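Local coordinates for esterase (Staphylococcus aureus subsp. aureus USA300_TCH1516, PDB 3D7R), which is a putative esterase of the alpha/beta hydrolase fold, probably hydrolysing ester bonds in substrates that have not been identified, at residues K98-H103 and E129-I134; F87-R92 and K121-T126; R51-R56 and N229-K234. One frame throughout, in Å; residues are numbered along the deposited sequence.

Interaction 1 of 3, residues K98-H103 and E129-I134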
loop_
_atom_site.group_PDB
_atom_site.type_symbol
_atom_site.label_atom_id
_atom_site.label_comp_id
_atom_site.label_asym_id
_atom_site.label_seq_id
_atom_site.Cartn_x
_atom_site.Cartn_y
_atom_site.Cartn_z
ATOM N N LYS A 98 -5.715 -7.764 -13.994
ATOM C CA LYS A 98 -4.827 -7.905 -12.836
ATOM C C LYS A 98 -4.893 -6.712 -11.888
ATOM O O LYS A 98 -5.028 -5.564 -12.335
ATOM C CB LYS A 98 -3.363 -8.045 -13.284
ATOM C CG LYS A 98 -3.101 -8.901 -14.534
ATOM C CD LYS A 98 -3.175 -10.380 -14.230
ATOM C CE LYS A 98 -2.739 -11.228 -15.439
ATOM N NZ LYS A 98 -3.274 -12.607 -15.282
ATOM N N ILE A 99 -4.752 -6.992 -10.588
ATOM C CA ILE A 99 -4.436 -5.952 -9.596
ATOM C C ILE A 99 -3.019 -6.229 -9.081
ATOM O O ILE A 99 -2.754 -7.287 -8.496
ATOM C CB ILE A 99 -5.410 -5.935 -8.399
ATOM C CG1 ILE A 99 -6.809 -5.509 -8.845
ATOM C CG2 ILE A 99 -4.890 -4.980 -7.287
ATOM C CD1 ILE A 99 -7.940 -5.883 -7.845
ATOM N N LEU A 100 -2.103 -5.304 -9.346
ATOM C CA LEU A 100 -0.775 -5.360 -8.744
ATOM C C LEU A 100 -0.907 -4.789 -7.345
ATOM O O LEU A 100 -1.094 -3.579 -7.181
ATOM C CB LEU A 100 0.238 -4.537 -9.568
ATOM C CG LEU A 100 1.686 -4.491 -9.058
ATOM C CD1 LEU A 100 2.227 -5.910 -8.738
ATOM C CD2 LEU A 100 2.598 -3.778 -10.060
ATOM N N TYR A 101 -0.806 -5.645 -6.333
ATOM C CA TYR A 101 -1.034 -5.196 -4.958
ATOM C C TYR A 101 0.266 -4.975 -4.196
ATOM O O TYR A 101 1.034 -5.927 -4.009
ATOM C CB TYR A 101 -1.958 -6.162 -4.174
ATOM C CG TYR A 101 -2.466 -5.505 -2.901
ATOM C CD1 TYR A 101 -3.729 -4.902 -2.855
ATOM C CD2 TYR A 101 -1.660 -5.434 -1.770
ATOM C CE1 TYR A 101 -4.171 -4.265 -1.704
ATOM C CE2 TYR A 101 -2.093 -4.805 -0.624
ATOM C CZ TYR A 101 -3.341 -4.217 -0.600
ATOM O OH TYR A 101 -3.751 -3.585 0.539
ATOM N N ILE A 102 0.484 -3.740 -3.724
ATOM C CA ILE A 102 1.702 -3.371 -2.978
ATOM C C ILE A 102 1.356 -3.255 -1.481
ATOM O O ILE A 102 0.715 -2.290 -1.055
ATOM C CB ILE A 102 2.325 -2.038 -3.504
ATOM C CG1 ILE A 102 2.448 -2.021 -5.056
ATOM C CG2 ILE A 102 3.671 -1.771 -2.821
ATOM C CD1 ILE A 102 3.230 -3.216 -5.689
ATOM N N HIS A 103 1.773 -4.247 -0.695
ATOM C CA HIS A 103 1.308 -4.380 0.670
ATOM C C HIS A 103 1.962 -3.368 1.627
ATOM O O HIS A 103 3.107 -2.948 1.416
ATOM C CB HIS A 103 1.524 -5.812 1.160
ATOM C CG HIS A 103 2.961 -6.146 1.425
ATOM N ND1 HIS A 103 3.589 -5.835 2.611
ATOM C CD2 HIS A 103 3.884 -6.786 0.669
ATOM C CE1 HIS A 103 4.836 -6.271 2.579
ATOM N NE2 HIS A 103 5.040 -6.856 1.413
ATOM N N GLU A 129 -7.305 -11.009 -11.057
ATOM C CA GLU A 129 -6.226 -11.751 -10.436
ATOM C C GLU A 129 -5.372 -10.783 -9.619
ATOM O O GLU A 129 -4.823 -9.809 -10.163
ATOM C CB GLU A 129 -5.362 -12.429 -11.493
ATOM C CG GLU A 129 -4.162 -13.128 -10.918
ATOM C CD GLU A 129 -3.459 -13.978 -11.952
ATOM O OE1 GLU A 129 -2.664 -13.414 -12.741
ATOM O OE2 GLU A 129 -3.693 -15.210 -11.945
ATOM N N VAL A 130 -5.251 -11.053 -8.322
ATOM C CA VAL A 130 -4.478 -10.168 -7.438
ATOM C C VAL A 130 -3.047 -10.685 -7.345
ATOM O O VAL A 130 -2.823 -11.871 -7.049
ATOM C CB VAL A 130 -5.112 -10.062 -6.050
ATOM C CG1 VAL A 130 -4.189 -9.268 -5.065
ATOM C CG2 VAL A 130 -6.489 -9.407 -6.156
ATOM N N VAL A 131 -2.094 -9.801 -7.613
ATOM C CA VAL A 131 -0.678 -10.185 -7.660
ATOM C C VAL A 131 0.066 -9.518 -6.499
ATOM O O VAL A 131 0.096 -8.278 -6.379
ATOM C CB VAL A 131 -0.030 -9.818 -9.022
ATOM C CG1 VAL A 131 1.444 -10.269 -9.069
ATOM C CG2 VAL A 131 -0.820 -10.460 -10.199
ATOM N N LEU A 132 0.649 -10.362 -5.656
ATOM C CA LEU A 132 1.314 -9.945 -4.417
ATOM C C LEU A 132 2.821 -10.235 -4.484
ATOM O O LEU A 132 3.256 -11.318 -4.112
ATOM C CB LEU A 132 0.682 -10.679 -3.214
ATOM C CG LEU A 132 1.266 -10.455 -1.803
ATOM C CD1 LEU A 132 1.180 -8.984 -1.394
ATOM C CD2 LEU A 132 0.606 -11.377 -0.759
ATOM N N PRO A 133 3.623 -9.261 -4.971
ATOM C CA PRO A 133 5.096 -9.362 -4.898
ATOM C C PRO A 133 5.663 -9.120 -3.489
ATOM O O PRO A 133 5.286 -8.156 -2.819
ATOM C CB PRO A 133 5.564 -8.275 -5.852
ATOM C CG PRO A 133 4.455 -7.213 -5.793
ATOM C CD PRO A 133 3.173 -8.022 -5.627
ATOM N N ILE A 134 6.547 -10.009 -3.031
ATOM C CA ILE A 134 7.226 -9.800 -1.754
ATOM C C ILE A 134 8.510 -9.005 -2.073
ATOM O O ILE A 134 9.579 -9.578 -2.234
ATOM C CB ILE A 134 7.508 -11.141 -1.024
ATOM C CG1 ILE A 134 6.235 -12.003 -0.928
ATOM C CG2 ILE A 134 8.105 -10.904 0.364
ATOM C CD1 ILE A 134 4.984 -11.297 -0.311
HETATM O O HOH W 1 3.238 -6.270 -2.536
#

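Interaction 2 of 3, residues F87-R92 and K121-T126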
loop_
_atom_site.group_PDB
_atom_site.type_symbol
_atom_site.label_atom_id
_atom_site.label_comp_id
_atom_site.label_asym_id
_atom_site.label_seq_id
_atom_site.Cartn_x
_atom_site.Cartn_y
_atom_site.Cartn_z
ATOM N N PHE A 87 3.060 -14.060 -5.199
ATOM C CA PHE A 87 1.835 -14.855 -5.065
ATOM C C PHE A 87 0.759 -14.293 -5.985
ATOM O O PHE A 87 0.645 -13.080 -6.130
ATOM C CB PHE A 87 1.350 -14.830 -3.610
ATOM C CG PHE A 87 2.324 -15.454 -2.661
ATOM C CD1 PHE A 87 2.271 -16.827 -2.406
ATOM C CD2 PHE A 87 3.318 -14.676 -2.042
ATOM C CE1 PHE A 87 3.208 -17.432 -1.538
ATOM C CE2 PHE A 87 4.237 -15.265 -1.164
ATOM C CZ PHE A 87 4.192 -16.638 -0.922
ATOM N N ARG A 88 -0.028 -15.168 -6.611
ATOM C CA ARG A 88 -1.186 -14.710 -7.368
ATOM C C ARG A 88 -2.431 -15.387 -6.833
ATOM O O ARG A 88 -2.420 -16.590 -6.569
ATOM C CB ARG A 88 -1.007 -15.018 -8.848
ATOM C CG ARG A 88 0.187 -14.284 -9.473
ATOM C CD ARG A 88 -0.019 -14.126 -10.970
ATOM N NE ARG A 88 1.206 -13.760 -11.680
ATOM C CZ ARG A 88 1.244 -13.460 -12.971
ATOM N NH1 ARG A 88 0.121 -13.453 -13.675
ATOM N NH2 ARG A 88 2.405 -13.166 -13.553
ATOM N N PHE A 89 -3.486 -14.601 -6.661
ATOM C CA PHE A 89 -4.777 -15.108 -6.258
ATOM C C PHE A 89 -5.717 -14.939 -7.441
ATOM O O PHE A 89 -5.784 -13.853 -8.036
ATOM C CB PHE A 89 -5.387 -14.290 -5.113
ATOM C CG PHE A 89 -4.520 -14.170 -3.879
ATOM C CD1 PHE A 89 -4.884 -14.811 -2.699
ATOM C CD2 PHE A 89 -3.375 -13.368 -3.889
ATOM C CE1 PHE A 89 -4.097 -14.692 -1.548
ATOM C CE2 PHE A 89 -2.588 -13.222 -2.761
ATOM C CZ PHE A 89 -2.952 -13.891 -1.573
ATOM N N ASN A 90 -6.476 -15.988 -7.754
ATOM C CA ASN A 90 -7.560 -15.827 -8.705
ATOM C C ASN A 90 -8.749 -16.696 -8.318
ATOM O O ASN A 90 -8.606 -17.673 -7.569
ATOM C CB ASN A 90 -7.103 -16.012 -10.172
ATOM C CG ASN A 90 -6.329 -17.291 -10.398
ATOM O OD1 ASN A 90 -6.820 -18.389 -10.130
ATOM N ND2 ASN A 90 -5.119 -17.158 -10.923
ATOM N N PHE A 91 -9.918 -16.321 -8.810
ATOM C CA PHE A 91 -11.164 -16.995 -8.440
ATOM C C PHE A 91 -11.959 -17.290 -9.720
ATOM O O PHE A 91 -12.015 -16.451 -10.637
ATOM C CB PHE A 91 -11.956 -16.105 -7.484
ATOM C CG PHE A 91 -13.207 -16.759 -6.913
ATOM C CD1 PHE A 91 -13.121 -17.905 -6.144
ATOM C CD2 PHE A 91 -14.458 -16.194 -7.136
ATOM C CE1 PHE A 91 -14.285 -18.499 -5.609
ATOM C CE2 PHE A 91 -15.627 -16.782 -6.616
ATOM C CZ PHE A 91 -15.531 -17.931 -5.855
ATOM N N ARG A 92 -12.539 -18.484 -9.793
ATOM C CA ARG A 92 -13.327 -18.901 -10.959
ATOM C C ARG A 92 -12.593 -18.713 -12.295
ATOM O O ARG A 92 -13.215 -18.377 -13.312
ATOM C CB ARG A 92 -14.711 -18.214 -10.952
ATOM C CG ARG A 92 -15.621 -18.798 -9.868
ATOM C CD ARG A 92 -16.915 -18.015 -9.661
ATOM N NE ARG A 92 -17.687 -18.613 -8.569
ATOM C CZ ARG A 92 -18.766 -18.066 -8.024
ATOM N NH1 ARG A 92 -19.217 -16.900 -8.464
ATOM N NH2 ARG A 92 -19.390 -18.689 -7.032
ATOM N N LYS A 121 -10.412 -11.644 -0.227
ATOM C CA LYS A 121 -11.709 -10.977 -0.392
ATOM C C LYS A 121 -11.790 -10.106 -1.638
ATOM O O LYS A 121 -12.801 -10.137 -2.335
ATOM C CB LYS A 121 -12.081 -10.120 0.830
ATOM C CG LYS A 121 -12.161 -10.893 2.154
ATOM C CD LYS A 121 -13.409 -10.511 2.934
ATOM C CE LYS A 121 -13.347 -11.023 4.369
ATOM N NZ LYS A 121 -13.228 -12.497 4.519
ATOM N N ILE A 122 -10.743 -9.319 -1.901
ATOM C CA ILE A 122 -10.738 -8.446 -3.077
ATOM C C ILE A 122 -10.781 -9.282 -4.363
ATOM O O ILE A 122 -11.471 -8.917 -5.340
ATOM C CB ILE A 122 -9.488 -7.503 -3.092
ATOM C CG1 ILE A 122 -9.602 -6.427 -1.997
ATOM C CG2 ILE A 122 -9.325 -6.818 -4.462
ATOM C CD1 ILE A 122 -8.277 -5.755 -1.672
ATOM N N THR A 123 -10.015 -10.381 -4.375
ATOM C CA THR A 123 -10.030 -11.295 -5.516
ATOM C C THR A 123 -11.460 -11.776 -5.788
ATOM O O THR A 123 -11.947 -11.709 -6.909
ATOM C CB THR A 123 -9.126 -12.538 -5.271
ATOM O OG1 THR A 123 -7.796 -12.111 -4.957
ATOM C CG2 THR A 123 -9.097 -13.481 -6.518
ATOM N N LEU A 124 -12.125 -12.269 -4.748
ATOM C CA LEU A 124 -13.463 -12.817 -4.887
ATOM C C LEU A 124 -14.499 -11.754 -5.251
ATOM O O LEU A 124 -15.464 -12.060 -5.967
ATOM C CB LEU A 124 -13.873 -13.566 -3.609
ATOM C CG LEU A 124 -13.554 -15.075 -3.580
ATOM C CD1 LEU A 124 -12.063 -15.362 -3.639
ATOM C CD2 LEU A 124 -14.169 -15.708 -2.327
ATOM N N SER A 125 -14.303 -10.513 -4.778
ATOM C CA SER A 125 -15.239 -9.417 -5.112
ATOM C C SER A 125 -15.044 -8.784 -6.483
ATOM O O SER A 125 -16.018 -8.428 -7.155
ATOM C CB SER A 125 -15.202 -8.319 -4.039
ATOM O OG SER A 125 -15.486 -8.878 -2.770
ATOM N N THR A 126 -13.793 -8.601 -6.893
ATOM C CA THR A 126 -13.501 -7.920 -8.153
ATOM C C THR A 126 -13.408 -8.886 -9.336
ATOM O O THR A 126 -13.631 -8.490 -10.490
ATOM C CB THR A 126 -12.173 -7.144 -8.076
ATOM O OG1 THR A 126 -11.102 -8.070 -7.873
ATOM C CG2 THR A 126 -12.202 -6.130 -6.901
#

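Interaction 3 of 3, residues R51-R56 and N229-K234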
loop_
_atom_site.group_PDB
_atom_site.type_symbol
_atom_site.label_atom_id
_atom_site.label_comp_id
_atom_site.label_asym_id
_atom_site.label_seq_id
_atom_site.Cartn_x
_atom_site.Cartn_y
_atom_site.Cartn_z
ATOM N N ARG A 51 16.572 -2.714 17.837
ATOM C CA ARG A 51 16.027 -4.069 18.054
ATOM C C ARG A 51 15.065 -4.502 16.945
ATOM O O ARG A 51 15.084 -5.653 16.500
ATOM C CB ARG A 51 15.345 -4.175 19.424
ATOM C CG ARG A 51 16.341 -4.070 20.606
ATOM C CD ARG A 51 15.717 -4.528 21.919
ATOM N NE ARG A 51 14.886 -3.479 22.503
ATOM C CZ ARG A 51 15.255 -2.717 23.531
ATOM N NH1 ARG A 51 16.445 -2.884 24.105
ATOM N NH2 ARG A 51 14.434 -1.780 23.989
ATOM N N PHE A 52 14.221 -3.569 16.511
ATOM C CA PHE A 52 13.331 -3.773 15.374
ATOM C C PHE A 52 14.111 -4.080 14.099
ATOM O O PHE A 52 13.817 -5.070 13.442
ATOM C CB PHE A 52 12.465 -2.526 15.164
ATOM C CG PHE A 52 11.471 -2.645 14.035
ATOM C CD1 PHE A 52 10.274 -3.340 14.219
ATOM C CD2 PHE A 52 11.711 -2.027 12.811
ATOM C CE1 PHE A 52 9.318 -3.434 13.193
ATOM C CE2 PHE A 52 10.758 -2.107 11.760
ATOM C CZ PHE A 52 9.553 -2.818 11.963
ATOM N N PHE A 53 15.095 -3.239 13.751
ATOM C CA PHE A 53 15.920 -3.479 12.558
ATOM C C PHE A 53 16.645 -4.813 12.621
ATOM O O PHE A 53 16.703 -5.530 11.632
ATOM C CB PHE A 53 16.934 -2.349 12.301
ATOM C CG PHE A 53 16.303 -1.042 11.850
ATOM C CD1 PHE A 53 15.116 -1.034 11.113
ATOM C CD2 PHE A 53 16.907 0.177 12.160
ATOM C CE1 PHE A 53 14.537 0.159 10.697
ATOM C CE2 PHE A 53 16.326 1.403 11.737
ATOM C CZ PHE A 53 15.141 1.380 11.020
ATOM N N TYR A 54 17.222 -5.127 13.779
ATOM C CA TYR A 54 17.861 -6.427 13.995
ATOM C C TYR A 54 16.893 -7.586 13.678
ATOM O O TYR A 54 17.219 -8.486 12.887
ATOM C CB TYR A 54 18.372 -6.556 15.438
ATOM C CG TYR A 54 18.942 -7.934 15.737
ATOM C CD1 TYR A 54 20.294 -8.205 15.517
ATOM C CD2 TYR A 54 18.140 -8.958 16.246
ATOM C CE1 TYR A 54 20.838 -9.458 15.795
ATOM C CE2 TYR A 54 18.676 -10.227 16.525
ATOM C CZ TYR A 54 20.029 -10.458 16.295
ATOM O OH TYR A 54 20.594 -11.696 16.555
ATOM N N LYS A 55 15.713 -7.550 14.293
ATOM C CA LYS A 55 14.663 -8.553 14.047
ATOM C C LYS A 55 14.240 -8.617 12.570
ATOM O O LYS A 55 14.128 -9.702 11.993
ATOM C CB LYS A 55 13.427 -8.261 14.922
ATOM C CG LYS A 55 12.378 -9.369 14.878
ATOM C CD LYS A 55 11.254 -9.146 15.897
ATOM C CE LYS A 55 10.354 -10.386 15.992
ATOM N NZ LYS A 55 9.611 -10.665 14.723
ATOM N N ARG A 56 14.001 -7.456 11.961
ATOM C CA ARG A 56 13.483 -7.444 10.582
ATOM C C ARG A 56 14.530 -7.952 9.580
ATOM O O ARG A 56 14.201 -8.631 8.621
ATOM C CB ARG A 56 12.988 -6.047 10.169
ATOM C CG ARG A 56 11.790 -5.480 10.970
ATOM C CD ARG A 56 10.657 -6.496 11.172
ATOM N NE ARG A 56 10.322 -7.196 9.929
ATOM C CZ ARG A 56 9.686 -8.367 9.882
ATOM N NH1 ARG A 56 9.282 -8.932 11.015
ATOM N NH2 ARG A 56 9.433 -8.960 8.710
ATOM N N ASN A 229 9.292 7.906 10.600
ATOM C CA ASN A 229 10.542 8.629 10.294
ATOM C C ASN A 229 11.756 7.690 10.288
ATOM O O ASN A 229 12.507 7.615 9.307
ATOM C CB ASN A 229 10.804 9.763 11.306
ATOM C CG ASN A 229 9.826 10.952 11.164
ATOM O OD1 ASN A 229 9.818 11.852 12.008
ATOM N ND2 ASN A 229 9.015 10.952 10.122
ATOM N N GLU A 230 11.941 6.963 11.384
ATOM C CA GLU A 230 13.137 6.134 11.564
ATOM C C GLU A 230 13.191 4.994 10.552
ATOM O O GLU A 230 14.231 4.719 9.950
ATOM C CB GLU A 230 13.211 5.598 12.995
ATOM C CG GLU A 230 13.491 6.673 14.054
ATOM C CD GLU A 230 14.855 7.338 13.875
ATOM O OE1 GLU A 230 15.887 6.645 13.772
ATOM O OE2 GLU A 230 14.891 8.570 13.824
ATOM N N ILE A 231 12.068 4.328 10.344
ATOM C CA ILE A 231 12.056 3.230 9.372
ATOM C C ILE A 231 12.320 3.757 7.956
ATOM O O ILE A 231 13.147 3.213 7.229
ATOM C CB ILE A 231 10.754 2.431 9.424
ATOM C CG1 ILE A 231 10.616 1.732 10.783
ATOM C CG2 ILE A 231 10.708 1.387 8.266
ATOM C CD1 ILE A 231 9.250 1.048 10.950
HETATM N N MSE A 232 11.646 4.835 7.590
HETATM C CA MSE A 232 11.782 5.409 6.241
HETATM C C MSE A 232 13.163 6.002 5.978
HETATM O O MSE A 232 13.665 5.911 4.851
HETATM C CB MSE A 232 10.670 6.435 5.949
HETATM C CG MSE A 232 9.274 5.838 6.024
HETATM SE SE MSE A 232 8.990 4.520 4.611
HETATM C CE MSE A 232 8.913 5.717 3.079
ATOM N N LYS A 233 13.778 6.579 7.011
ATOM C CA LYS A 233 15.135 7.065 6.902
ATOM C C LYS A 233 16.085 5.920 6.548
ATOM O O LYS A 233 16.952 6.072 5.687
ATOM C CB LYS A 233 15.578 7.771 8.198
ATOM C CG LYS A 233 15.194 9.265 8.265
ATOM C CD LYS A 233 15.402 9.842 9.686
ATOM C CE LYS A 233 14.681 11.205 9.864
ATOM N NZ LYS A 233 14.583 11.639 11.316
ATOM N N LYS A 234 15.906 4.768 7.193
ATOM C CA LYS A 234 16.742 3.593 6.906
ATOM C C LYS A 234 16.584 3.141 5.431
ATOM O O LYS A 234 17.573 2.923 4.725
ATOM C CB LYS A 234 16.401 2.457 7.866
ATOM C CG LYS A 234 17.243 1.189 7.680
ATOM C CD LYS A 234 18.689 1.449 8.080
ATOM C CE LYS A 234 19.280 0.289 8.826
ATOM N NZ LYS A 234 20.647 0.650 9.271
#

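Interaction 1 of 3, residues K98-H103 and E129-I134
Glu-129 OE1 is gripped by two cations: Lys-98 NZ lies 2.7 Å from this oxygen in a salt bridge, and Arg-88 of the adjoining strand 84-90 forms a second. The lysine-glutamate pair starts the parallel ladder of strands 98-102 and 129-133, joined by helix 113-126 in a beta-alpha-beta crossover of the alpha/beta hydrolase sheet. The lysine comes from above the carboxylate plane, 54° out of it, while OE2 is bound by Asn-90, so both oxygens of this buried carboxylate are satisfied. Lys-98 reaches its partner by bending at chi2 (-77°), which lays its chain alongside Glu-129; NZ also bonds to Ile-95 O. Three backbone bonds carry the ladder: Ile-99 N to Glu-129 O (2.8 Å), Val-131 N to Ile-99 O (2.7 Å) and Tyr-101 N to Val-131 O (2.8 Å). On the face turned to helix 113-126, Val-130 CG1 sits 3.9 Å from Tyr-101 CB, and the tyrosine hydroxyl is held by Asp-171. On the opposite face, Leu-100 CD1 meets Pro-133 CD at 3.9 Å, the two side chains crossing almost at right angles. Pro-133 has no N-H to continue the ladder, and a water takes over: it donates to Tyr-101 O and Pro-133 O and accepts from His-103 N. His-103 begins a His-Gly-Gly sequence resembling the one that shapes the oxyanion hole in hormone-sensitive lipase and its relatives, so a similar role is possible here. Its imidazole bonds through NE2 to Lys-137, and ring atom CD2 lies 4.0 Å from Leu-132 CD1.

Interaction 2 of 3, residues F87-R92 and K121-T126
Helix 113-126, the crossover helix of the beta-alpha-beta unit formed with strands 98-102 and 129-133, lays Thr-123 and Leu-124 against Phe-89 of strand 84-90 and Phe-91 just beyond its end. That strand runs antiparallel beside 129-133, so the helix covers more of the sheet than the two strands it connects. The contact is made by apolar and van der Waals surfaces. Leu-124 meets Phe-91 squarely over a ring face: its CG stands 3.7 Å from the ring centroid and only 9° off the normal, a CH-pi contact, and its CD1 is 3.7 Å from Phe-91 CD1. The phenyl group reaches the helix because CG is anti to the backbone N (chi1 -174°). Arg-92 CG lies against the opposite face, near the rim, so that the ring is sandwiched between aliphatic groups. Thr-123 points at the strand and divides its branches. The methyl CG2 rests 3.6 Å from Asn-90 CA and 4.0 Å from Phe-91 CB, where the strand passes into the following loop. The hydroxyl OG1 lies 3.3 Å from Phe-89 CB, a packing contact, while its hydrogen bond goes back one turn to Leu-119 O, which satisfies a buried polar atom without help from the strand. The Phe-89 ring continues past the threonine to Trp-116 of the same helix, their planes inclined at about 65°. The CB of Asn-90 is directed away from the helix, and its ND2 also bonds to Glu-77 of strand 75-81. A helix packed on one face of the sheet through such side chains is the layered helix-on-sheet arrangement typical of the alpha/beta hydrolase fold.

Interaction 3 of 3, residues R51-R56 and N229-K234
Phe-53 drives its ring end-on into the helix carrying Glu-230, Ile-231 and Lys-234, as helix 46-61 packs on helix 225-236. Over these segments the axes are 11.9 Å apart and cross at -50°, a wide spacing bridged by large side chains. Both helices lie outside the central sheet of the alpha/beta hydrolase fold, probably in a cap such as that of hormone-sensitive lipase relatives, which combines N-terminal and inserted helices. The edge of the Phe-53 ring faces backbone: CZ is 3.6 Å from Glu-230 O, nearly in the ring plane, with Ile-231 CA also at that edge. One ring face is overlaid by Lys-234, whose chain runs past the phenylalanine in the opposite direction. A chi1 of -178° swings the lysine CG away from its backbone N and over the ring, displaced toward the rim, 4.2 Å from the centroid and 19° off the normal, in a CH-pi contact made by the aliphatic chain. Phe-52 meets the far end of the Ile-231 side chain, the two crossing near a right angle. Arg-56 CG backs one face of the Phe-52 ring, and Phe-52 CE2 touches Ile-231 CD1 at 3.6 Å.

Interactions 1 and 2 adjoin, centres 10 Å apart: the first lies within the sheet, the second joins it to a helix layer. Strand 129-133 bonds to strand 84-90 through Leu-132 N and Phe-87 O (2.8 Å), and Val-130 CG2 packs 3.2 Å from Thr-123 OG1 of the crossover helix. Interaction 3 stands apart, its centre 24 Å from that of interaction 1 and 32 Å from that of interaction 2, across the chain's centre. The His-103 end of interaction 1 probably borders the catalytic region. A sodium ion lies about 5 Å from the Val-131 side chain, whereas Phe-52 of interaction 3 is about 5 Å from a dimethyl sulfoxide molecule, probably from crystallisation.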